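PDB 3G5W: multicopper oxidase type 1 from Nitrosomonas europaea, which probably oxidises substrates at a mononuclear blue copper site and passes the electrons to a copper cluster where dioxygen is reduced, as laccases do. Local coordinates for residues H23-N28 with N109-M114; D11-L16 with W150-G155; V31-I36 with M100-H105. All blocks are in the same frame, centred on the assembly; numbering follows the deposited sequence.

Interaction 1 (H23-N28 with N109-M114); sequences HTFAFN and NEHVTM. With CU (copper (II) ion), chain G.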
loop_
_atom_site.group_PDB
_atom_site.type_symbol
_atom_site.label_atom_id
_atom_site.label_comp_id
_atom_site.label_asym_id
_atom_site.label_seq_id
_atom_site.Cartn_x
_atom_site.Cartn_y
_atom_site.Cartn_z
ATOM N N HIS A 23 -6.681 -15.887 22.540
ATOM C CA HIS A 23 -5.776 -15.810 23.680
ATOM C C HIS A 23 -4.835 -14.619 23.462
ATOM O O HIS A 23 -4.157 -14.535 22.433
ATOM C CB HIS A 23 -4.982 -17.116 23.795
ATOM C CG HIS A 23 -4.178 -17.247 25.053
ATOM N ND1 HIS A 23 -3.331 -16.260 25.514
ATOM C CD2 HIS A 23 -4.061 -18.276 25.925
ATOM C CE1 HIS A 23 -2.746 -16.668 26.626
ATOM N NE2 HIS A 23 -3.177 -17.886 26.900
ATOM N N THR A 24 -4.814 -13.697 24.418
ATOM C CA THR A 24 -4.008 -12.484 24.308
ATOM C C THR A 24 -3.112 -12.284 25.524
ATOM O O THR A 24 -3.394 -12.798 26.617
ATOM C CB THR A 24 -4.885 -11.213 24.121
ATOM O OG1 THR A 24 -5.712 -11.012 25.278
ATOM C CG2 THR A 24 -5.754 -11.312 22.871
ATOM N N PHE A 25 -2.031 -11.530 25.320
ATOM C CA PHE A 25 -1.167 -11.076 26.404
ATOM C C PHE A 25 -1.450 -9.592 26.583
ATOM O O PHE A 25 -0.773 -8.739 26.007
ATOM C CB PHE A 25 0.319 -11.317 26.081
ATOM C CG PHE A 25 0.611 -12.673 25.481
ATOM C CD1 PHE A 25 0.050 -13.828 26.015
ATOM C CD2 PHE A 25 1.468 -12.794 24.392
ATOM C CE1 PHE A 25 0.321 -15.079 25.462
ATOM C CE2 PHE A 25 1.750 -14.051 23.835
ATOM C CZ PHE A 25 1.168 -15.186 24.370
ATOM N N ALA A 26 -2.456 -9.294 27.397
ATOM C CA ALA A 26 -3.074 -7.977 27.416
ATOM C C ALA A 26 -2.536 -7.059 28.503
ATOM O O ALA A 26 -2.433 -7.444 29.676
ATOM C CB ALA A 26 -4.579 -8.131 27.557
ATOM N N PHE A 27 -2.222 -5.828 28.115
ATOM C CA PHE A 27 -1.853 -4.807 29.083
ATOM C C PHE A 27 -3.074 -4.458 29.947
ATOM O O PHE A 27 -4.137 -4.105 29.423
ATOM C CB PHE A 27 -1.273 -3.573 28.388
ATOM C CG PHE A 27 -0.011 -3.851 27.602
ATOM C CD1 PHE A 27 1.181 -4.150 28.255
ATOM C CD2 PHE A 27 -0.016 -3.809 26.210
ATOM C CE1 PHE A 27 2.350 -4.419 27.532
ATOM C CE2 PHE A 27 1.151 -4.062 25.475
ATOM C CZ PHE A 27 2.334 -4.368 26.137
ATOM N N ASN A 28 -2.909 -4.589 31.263
ATOM C CA ASN A 28 -3.996 -4.432 32.247
ATOM C C ASN A 28 -5.228 -5.282 31.925
ATOM O O ASN A 28 -6.362 -4.890 32.216
ATOM C CB ASN A 28 -4.377 -2.950 32.436
ATOM C CG ASN A 28 -3.419 -2.196 33.353
ATOM O OD1 ASN A 28 -2.452 -2.753 33.869
ATOM N ND2 ASN A 28 -3.691 -0.905 33.557
ATOM N N ASN A 109 5.623 -10.625 15.006
ATOM C CA ASN A 109 4.823 -11.445 14.093
ATOM C C ASN A 109 3.717 -12.246 14.790
ATOM O O ASN A 109 2.699 -12.570 14.171
ATOM C CB ASN A 109 5.721 -12.375 13.269
ATOM C CG ASN A 109 6.599 -13.256 14.131
ATOM O OD1 ASN A 109 7.411 -12.763 14.914
ATOM N ND2 ASN A 109 6.454 -14.575 13.979
ATOM N N GLU A 110 3.927 -12.564 16.070
ATOM C CA GLU A 110 2.881 -13.151 16.913
ATOM C C GLU A 110 2.285 -12.155 17.920
ATOM O O GLU A 110 1.066 -11.975 17.970
ATOM C CB GLU A 110 3.385 -14.393 17.667
ATOM C CG GLU A 110 2.261 -15.119 18.434
ATOM C CD GLU A 110 2.750 -15.946 19.624
ATOM O OE1 GLU A 110 3.948 -16.297 19.666
ATOM O OE2 GLU A 110 1.928 -16.239 20.526
ATOM N N HIS A 111 3.144 -11.526 18.721
ATOM C CA HIS A 111 2.700 -10.746 19.888
ATOM C C HIS A 111 1.853 -9.526 19.528
ATOM O O HIS A 111 0.819 -9.279 20.157
ATOM C CB HIS A 111 3.894 -10.333 20.765
ATOM C CG HIS A 111 4.528 -11.471 21.514
ATOM N ND1 HIS A 111 5.134 -11.308 22.742
ATOM C CD2 HIS A 111 4.639 -12.788 21.214
ATOM C CE1 HIS A 111 5.610 -12.470 23.155
ATOM N NE2 HIS A 111 5.314 -13.387 22.250
ATOM N N VAL A 112 2.287 -8.772 18.520
ATOM C CA VAL A 112 1.539 -7.586 18.086
ATOM C C VAL A 112 0.394 -7.991 17.152
ATOM O O VAL A 112 -0.759 -7.636 17.390
ATOM C CB VAL A 112 2.450 -6.504 17.427
ATOM C CG1 VAL A 112 1.641 -5.262 17.050
ATOM C CG2 VAL A 112 3.560 -6.108 18.368
ATOM N N THR A 113 0.718 -8.752 16.106
ATOM C CA THR A 113 -0.277 -9.191 15.122
ATOM C C THR A 113 -1.499 -9.890 15.735
ATOM O O THR A 113 -2.638 -9.560 15.384
ATOM C CB THR A 113 0.358 -10.094 14.033
ATOM O OG1 THR A 113 1.454 -9.401 13.420
ATOM C CG2 THR A 113 -0.664 -10.479 12.960
ATOM N N MET A 114 -1.274 -10.832 16.656
ATOM C CA MET A 114 -2.385 -11.659 17.148
ATOM C C MET A 114 -2.486 -11.906 18.661
ATOM O O MET A 114 -3.264 -12.756 19.092
ATOM C CB MET A 114 -2.439 -12.989 16.384
ATOM C CG MET A 114 -1.242 -13.922 16.608
ATOM S SD MET A 114 -1.230 -15.306 15.436
ATOM C CE MET A 114 -0.662 -14.494 13.932
HETATM CU CU CU G . 5.250 -9.500 23.836
#

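Interaction 2 (D11-L16 with W150-G155); sequences DTRIVL and WANKPG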
loop_
_atom_site.group_PDB
_atom_site.type_symbol
_atom_site.label_atom_id
_atom_site.label_comp_id
_atom_site.label_asym_id
_atom_site.label_seq_id
_atom_site.Cartn_x
_atom_site.Cartn_y
_atom_site.Cartn_z
ATOM N N ASP A 11 -2.275 -12.904 30.773
ATOM C CA ASP A 11 -2.934 -13.858 29.878
ATOM C C ASP A 11 -4.442 -13.631 29.967
ATOM O O ASP A 11 -5.038 -13.736 31.050
ATOM C CB ASP A 11 -2.587 -15.297 30.267
ATOM C CG ASP A 11 -1.147 -15.653 29.953
ATOM O OD1 ASP A 11 -0.351 -15.781 30.907
ATOM O OD2 ASP A 11 -0.803 -15.799 28.753
ATOM N N THR A 12 -5.047 -13.316 28.825
ATOM C CA THR A 12 -6.408 -12.787 28.771
ATOM C C THR A 12 -7.188 -13.328 27.575
ATOM O O THR A 12 -6.673 -13.378 26.462
ATOM C CB THR A 12 -6.368 -11.237 28.701
ATOM O OG1 THR A 12 -5.666 -10.725 29.844
ATOM C CG2 THR A 12 -7.763 -10.640 28.670
ATOM N N ARG A 13 -8.433 -13.730 27.815
ATOM C CA ARG A 13 -9.318 -14.176 26.743
ATOM C C ARG A 13 -10.192 -13.013 26.277
ATOM O O ARG A 13 -10.837 -12.358 27.087
ATOM C CB ARG A 13 -10.186 -15.347 27.214
ATOM C CG ARG A 13 -11.108 -15.920 26.148
ATOM C CD ARG A 13 -11.627 -17.320 26.516
ATOM N NE ARG A 13 -10.590 -18.206 27.070
ATOM C CZ ARG A 13 -9.603 -18.776 26.373
ATOM N NH1 ARG A 13 -9.467 -18.553 25.072
ATOM N NH2 ARG A 13 -8.731 -19.564 26.990
ATOM N N ILE A 14 -10.181 -12.750 24.973
ATOM C CA ILE A 14 -11.092 -11.770 24.365
ATOM C C ILE A 14 -11.933 -12.458 23.292
ATOM O O ILE A 14 -11.598 -13.556 22.846
ATOM C CB ILE A 14 -10.347 -10.529 23.769
ATOM C CG1 ILE A 14 -9.484 -10.907 22.553
ATOM C CG2 ILE A 14 -9.532 -9.796 24.853
ATOM C CD1 ILE A 14 -8.970 -9.696 21.744
ATOM N N VAL A 15 -13.030 -11.818 22.905
ATOM C CA VAL A 15 -13.912 -12.325 21.860
ATOM C C VAL A 15 -14.001 -11.279 20.748
ATOM O O VAL A 15 -14.412 -10.143 20.988
ATOM C CB VAL A 15 -15.331 -12.643 22.412
ATOM C CG1 VAL A 15 -16.263 -13.067 21.283
ATOM C CG2 VAL A 15 -15.263 -13.729 23.493
ATOM N N LEU A 16 -13.599 -11.660 19.539
ATOM C CA LEU A 16 -13.596 -10.728 18.410
ATOM C C LEU A 16 -15.018 -10.471 17.904
ATOM O O LEU A 16 -15.457 -9.323 17.806
ATOM C CB LEU A 16 -12.697 -11.247 17.279
ATOM C CG LEU A 16 -11.238 -11.608 17.593
ATOM C CD1 LEU A 16 -10.503 -11.980 16.306
ATOM C CD2 LEU A 16 -10.504 -10.473 18.321
ATOM N N TRP A 150 -4.373 -19.874 15.212
ATOM C CA TRP A 150 -3.501 -19.733 16.384
ATOM C C TRP A 150 -4.209 -19.147 17.607
ATOM O O TRP A 150 -3.564 -18.864 18.620
ATOM C CB TRP A 150 -2.258 -18.893 16.053
ATOM C CG TRP A 150 -1.458 -19.420 14.888
ATOM C CD1 TRP A 150 -1.318 -18.833 13.661
ATOM C CD2 TRP A 150 -0.694 -20.635 14.843
ATOM N NE1 TRP A 150 -0.515 -19.604 12.855
ATOM C CE2 TRP A 150 -0.122 -20.719 13.553
ATOM C CE3 TRP A 150 -0.440 -21.662 15.766
ATOM C CZ2 TRP A 150 0.693 -21.789 13.158
ATOM C CZ3 TRP A 150 0.375 -22.732 15.375
ATOM C CH2 TRP A 150 0.932 -22.782 14.079
ATOM N N ALA A 151 -5.531 -18.991 17.516
ATOM C CA ALA A 151 -6.320 -18.320 18.552
ATOM C C ALA A 151 -5.968 -18.811 19.949
ATOM O O ALA A 151 -5.713 -18.015 20.850
ATOM C CB ALA A 151 -7.814 -18.486 18.287
ATOM N N ASN A 152 -5.932 -20.127 20.115
ATOM C CA ASN A 152 -5.687 -20.696 21.426
ATOM C C ASN A 152 -4.353 -21.424 21.539
ATOM O O ASN A 152 -4.217 -22.408 22.269
ATOM C CB ASN A 152 -6.881 -21.549 21.848
ATOM C CG ASN A 152 -8.090 -20.694 22.200
ATOM O OD1 ASN A 152 -8.018 -19.826 23.078
ATOM N ND2 ASN A 152 -9.197 -20.919 21.507
ATOM N N LYS A 153 -3.361 -20.901 20.825
ATOM C CA LYS A 153 -2.015 -21.460 20.841
ATOM C C LYS A 153 -0.956 -20.391 21.154
ATOM O O LYS A 153 -0.141 -20.056 20.289
ATOM C CB LYS A 153 -1.725 -22.177 19.515
ATOM C CG LYS A 153 -2.505 -23.488 19.343
ATOM C CD LYS A 153 -2.218 -24.151 18.007
ATOM C CE LYS A 153 -2.966 -25.475 17.879
ATOM N NZ LYS A 153 -2.480 -26.501 18.860
ATOM N N PRO A 154 -0.952 -19.867 22.400
ATOM C CA PRO A 154 -0.005 -18.819 22.797
ATOM C C PRO A 154 1.439 -19.289 22.648
ATOM O O PRO A 154 1.748 -20.439 22.962
ATOM C CB PRO A 154 -0.338 -18.583 24.278
ATOM C CG PRO A 154 -1.026 -19.822 24.717
ATOM C CD PRO A 154 -1.825 -20.245 23.526
ATOM N N GLY A 155 2.306 -18.412 22.153
ATOM C CA GLY A 155 3.696 -18.775 21.885
ATOM C C GLY A 155 3.905 -19.316 20.481
ATOM O O GLY A 155 5.033 -19.620 20.089
#

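Interaction 3 (V31-I36 with M100-H105); sequences VPAPLI and MWYHCH. With CU (copper (II) ion), chain G; C2O (Cu-O-Cu linkage), chain K.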
loop_
_atom_site.group_PDB
_atom_site.type_symbol
_atom_site.label_atom_id
_atom_site.label_comp_id
_atom_site.label_asym_id
_atom_site.label_seq_id
_atom_site.Cartn_x
_atom_site.Cartn_y
_atom_site.Cartn_z
ATOM N N VAL A 31 -7.833 -5.292 25.751
ATOM C CA VAL A 31 -7.385 -5.120 24.353
ATOM C C VAL A 31 -8.439 -4.285 23.599
ATOM O O VAL A 31 -9.599 -4.688 23.530
ATOM C CB VAL A 31 -7.162 -6.476 23.625
ATOM C CG1 VAL A 31 -6.559 -6.248 22.228
ATOM C CG2 VAL A 31 -6.243 -7.398 24.425
ATOM N N PRO A 32 -8.057 -3.109 23.065
ATOM C CA PRO A 32 -6.757 -2.429 23.144
ATOM C C PRO A 32 -6.344 -2.129 24.579
ATOM O O PRO A 32 -7.187 -2.112 25.482
ATOM C CB PRO A 32 -6.990 -1.110 22.389
ATOM C CG PRO A 32 -8.459 -0.964 22.259
ATOM C CD PRO A 32 -9.017 -2.349 22.241
ATOM N N ALA A 33 -5.052 -1.902 24.771
ATOM C CA ALA A 33 -4.489 -1.554 26.063
ATOM C C ALA A 33 -5.021 -0.192 26.527
ATOM O O ALA A 33 -5.653 0.525 25.744
ATOM C CB ALA A 33 -2.978 -1.537 25.974
ATOM N N PRO A 34 -4.793 0.158 27.809
ATOM C CA PRO A 34 -5.239 1.446 28.356
ATOM C C PRO A 34 -4.808 2.675 27.548
ATOM O O PRO A 34 -3.676 2.746 27.057
ATOM C CB PRO A 34 -4.608 1.461 29.754
ATOM C CG PRO A 34 -4.548 -0.007 30.123
ATOM C CD PRO A 34 -4.136 -0.671 28.840
ATOM N N LEU A 35 -5.729 3.624 27.404
ATOM C CA LEU A 35 -5.418 4.894 26.783
ATOM C C LEU A 35 -4.462 5.666 27.670
ATOM O O LEU A 35 -4.736 5.878 28.858
ATOM C CB LEU A 35 -6.695 5.716 26.561
ATOM C CG LEU A 35 -6.517 7.201 26.229
ATOM C CD1 LEU A 35 -5.901 7.382 24.821
ATOM C CD2 LEU A 35 -7.848 7.927 26.358
ATOM N N ILE A 36 -3.331 6.061 27.098
ATOM C CA ILE A 36 -2.429 6.997 27.755
ATOM C C ILE A 36 -2.595 8.348 27.074
ATOM O O ILE A 36 -2.299 8.509 25.883
ATOM C CB ILE A 36 -0.943 6.527 27.737
ATOM C CG1 ILE A 36 -0.797 5.163 28.428
ATOM C CG2 ILE A 36 -0.058 7.566 28.418
ATOM C CD1 ILE A 36 0.613 4.577 28.374
ATOM N N MET A 100 0.044 8.687 18.702
ATOM C CA MET A 100 1.096 7.686 18.797
ATOM C C MET A 100 0.484 6.399 19.353
ATOM O O MET A 100 -0.716 6.337 19.629
ATOM C CB MET A 100 2.255 8.190 19.664
ATOM C CG MET A 100 2.677 9.649 19.404
ATOM S SD MET A 100 3.106 10.026 17.686
ATOM C CE MET A 100 3.778 11.677 17.871
ATOM N N TRP A 101 1.301 5.366 19.505
ATOM C CA TRP A 101 0.819 4.128 20.092
ATOM C C TRP A 101 1.947 3.357 20.741
ATOM O O TRP A 101 3.119 3.728 20.617
ATOM C CB TRP A 101 0.038 3.279 19.068
ATOM C CG TRP A 101 0.823 2.747 17.896
ATOM C CD1 TRP A 101 1.593 3.461 17.028
ATOM C CD2 TRP A 101 0.864 1.385 17.437
ATOM N NE1 TRP A 101 2.120 2.632 16.068
ATOM C CE2 TRP A 101 1.693 1.353 16.294
ATOM C CE3 TRP A 101 0.277 0.193 17.879
ATOM C CZ2 TRP A 101 1.963 0.170 15.590
ATOM C CZ3 TRP A 101 0.542 -0.986 17.179
ATOM C CH2 TRP A 101 1.378 -0.985 16.043
ATOM N N TYR A 102 1.583 2.311 21.471
ATOM C CA TYR A 102 2.568 1.479 22.116
ATOM C C TYR A 102 2.237 0.022 21.921
ATOM O O TYR A 102 1.074 -0.359 21.806
ATOM C CB TYR A 102 2.747 1.837 23.592
ATOM C CG TYR A 102 1.551 1.643 24.503
ATOM C CD1 TYR A 102 0.573 2.627 24.623
ATOM C CD2 TYR A 102 1.442 0.502 25.307
ATOM C CE1 TYR A 102 -0.507 2.468 25.482
ATOM C CE2 TYR A 102 0.364 0.326 26.170
ATOM C CZ TYR A 102 -0.605 1.318 26.257
ATOM O OH TYR A 102 -1.664 1.162 27.132
ATOM N N HIS A 103 3.283 -0.782 21.847
ATOM C CA HIS A 103 3.129 -2.202 21.609
ATOM C C HIS A 103 4.364 -2.955 22.063
ATOM O O HIS A 103 5.437 -2.371 22.250
ATOM C CB HIS A 103 2.823 -2.487 20.122
ATOM C CG HIS A 103 3.858 -1.979 19.162
ATOM N ND1 HIS A 103 5.008 -2.677 18.864
ATOM C CD2 HIS A 103 3.883 -0.870 18.383
ATOM C CE1 HIS A 103 5.711 -2.009 17.966
ATOM N NE2 HIS A 103 5.051 -0.908 17.660
ATOM N N CYS A 104 4.205 -4.258 22.237
ATOM C CA CYS A 104 5.334 -5.118 22.538
ATOM C C CYS A 104 6.257 -5.157 21.327
ATOM O O CYS A 104 5.792 -5.007 20.200
ATOM C CB CYS A 104 4.842 -6.523 22.844
ATOM S SG CYS A 104 6.139 -7.577 23.494
ATOM N N HIS A 105 7.554 -5.356 21.555
ATOM C CA HIS A 105 8.508 -5.491 20.453
ATOM C C HIS A 105 9.229 -6.845 20.470
ATOM O O HIS A 105 10.265 -7.007 19.819
ATOM C CB HIS A 105 9.520 -4.344 20.459
ATOM C CG HIS A 105 9.858 -3.822 19.091
ATOM N ND1 HIS A 105 10.442 -4.602 18.115
ATOM C CD2 HIS A 105 9.686 -2.596 18.537
ATOM C CE1 HIS A 105 10.621 -3.879 17.022
ATOM N NE2 HIS A 105 10.166 -2.660 17.251
HETATM CU CU CU G . 5.250 -9.500 23.836
HETATM CU CU2 C2O K . 10.363 -1.045 15.894
HETATM CU CU3 C2O K . 5.517 0.293 16.060
HETATM O O1 C2O K . 8.408 -0.757 15.965
#

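Interaction 1 (H23-N28 with N109-M114)
The phenyl ring of F25 meets the imidazole of H111 in a T-shaped (edge-to-face) pair: the CE2 corner of the phenyl rides over one face of the histidine, toward its rim, with the ring planes 68° apart and the centroids 5.2 Å from each other. F25 CE2 comes to 4.0 Å of H111 NE2. This nitrogen lies across the ring from the metal, which H111 binds through ND1 at 2.1 Å. The aromatic edge leans on a first-shell copper ligand on the side of NE2, which probably limits how far the imidazole can tilt. In F25 the CG lies anti to the carbonyl carbon (chi1 -44°), and this carries the ring from its strand toward the helix.

E110 runs at about a right angle to F25, its extended chain bringing OE2 within 4.0 Å of F25 CE2 in an oblique approach. That oxygen is held chiefly by G155 N, and it also makes a salt bridge to R115. Between H23 and M114 the meeting is backbone to backbone, with H23 O 3.9 Å from M114 O; the latter is buried with no partner in the model, whereas H23 O is bonded to R115.

Residues 23-27 and 109-114 run at 80° to each other. Strand 20-27 pairs with strand 2-15, while the short helix 108-114 follows strand 98-103 and leads through R115, backbone-bonded to F25, toward strand 118-124.

Interaction 2 (D11-L16 with W150-G155)
R13 and N152 make this contact with a single charged-to-amide hydrogen bond, and between them they account for most of the 77 Å² buried. R13 NH1 gives a hydrogen to N152 OD1 at 2.8 Å, with an N-H...O angle of 153°. The oxygen sits at the edge of the guanidinium, close to its plane, so the arginine uses an in-plane N-H. The donor is tilted somewhat from the carbonyl plane of the amide. The two side chains cross at about a right angle and their flat groups are turned 55° against each other, an arrangement that joins them at one point and does not stack them.

R13 starts out extended, with CG opposite the backbone N, and then bends at chi3 (-43°), which swings the guanidinium from the strand toward the loop. N152 answers from a type I beta turn running from W150 to K153, closed by K153 N to W150 O at 3.0 Å.

A third residue binds both partners: D21 of the adjoining strand forms a salt bridge with R13 NH1 through OD2 and accepts a weak hydrogen bond from N152 ND2 through OD1. Replacing R13 with a leucine would probably strip the D21 carboxylate of its cationic mate and leave the N152 amide freer to turn. R13 also touches a crystal neighbour, so its exact pose may owe something to the lattice.

The nearest CA atoms, those of R13 and N152, are still 9.2 Å apart, and the long arginine side chain spans most of the difference. The arrangement is a surface tether between the two cupredoxin-like domains of a two-domain multicopper oxidase, tying strand 2-15 of the first to the loop between strands 137-146 and 166-169 of the second.

Interaction 3 (V31-I36 with M100-H105)
Y102 is the residue through which strand 100-103 touches A33, P34 and I36, while the residues that follow it bind copper. W101, one step earlier, places CZ2 of its indole 3.6 Å from CU3 of the Cu-O-Cu linkage, and H103 CD2 rests over one face of that indole.

Y102 itself has CG between the backbone N and the carbonyl carbon (chi1 63°), and from there the phenol extends into the 31-36 segment. Its OH donates to P34 O at 2.6 Å, in the carbonyl plane and on a lone pair, with a C=O...O angle of 132°. A33 CB packs against the same end of the ring, 3.7 Å from Y102 CZ, and I36 CD1 adds an apolar contact at 3.8 Å to Y102 CE1.

H103 then turns to the linkage, binding CU3 through NE2 while its ND1 hydrogen goes almost straight (172°) to C104 O at 2.8 Å, which fixes the rotation of the imidazole. C104 sends SG to the mononuclear copper at 2.1 Å, joining H56 and H111 there. H105 closes the run with NE2 on CU2 of the linkage, a copper completed by H205 and H251 of the second subunit.

This is the His-Cys-His sequence of multicopper oxidases, which in the family carries electrons from blue copper to cluster, and probably does so here. The chemistry divides accordingly: Y102 spends its one buried hydroxyl proton on a carbonyl and otherwise packs against aliphatic groups, joining strand 98-103 to the 31-36 segment, whereas H103, C104 and H105 put nitrogen and sulfur on metal.

Interactions 1 and 3 are buried and share the blue copper, to which each contributes a ligand, whereas interaction 2 lies at the surface, away from the copper sites. Their chemistry follows their place: aromatic packing in interaction 1, a phenol bonded to a carbonyl amid aliphatic groups in interaction 3, and a solvent-side charged bond in interaction 2. Strands 2-15 and 20-27 are sheet neighbours, so interactions 1 and 2 abut, with T24 N 2.8 Å from T12 O. Strand 98-103 leads into helix 108-114, linking 3 with 1, and V112 packs on C104. Along the chain, interaction 3 nests within 1, and 1 within 2, which alone spans both domains.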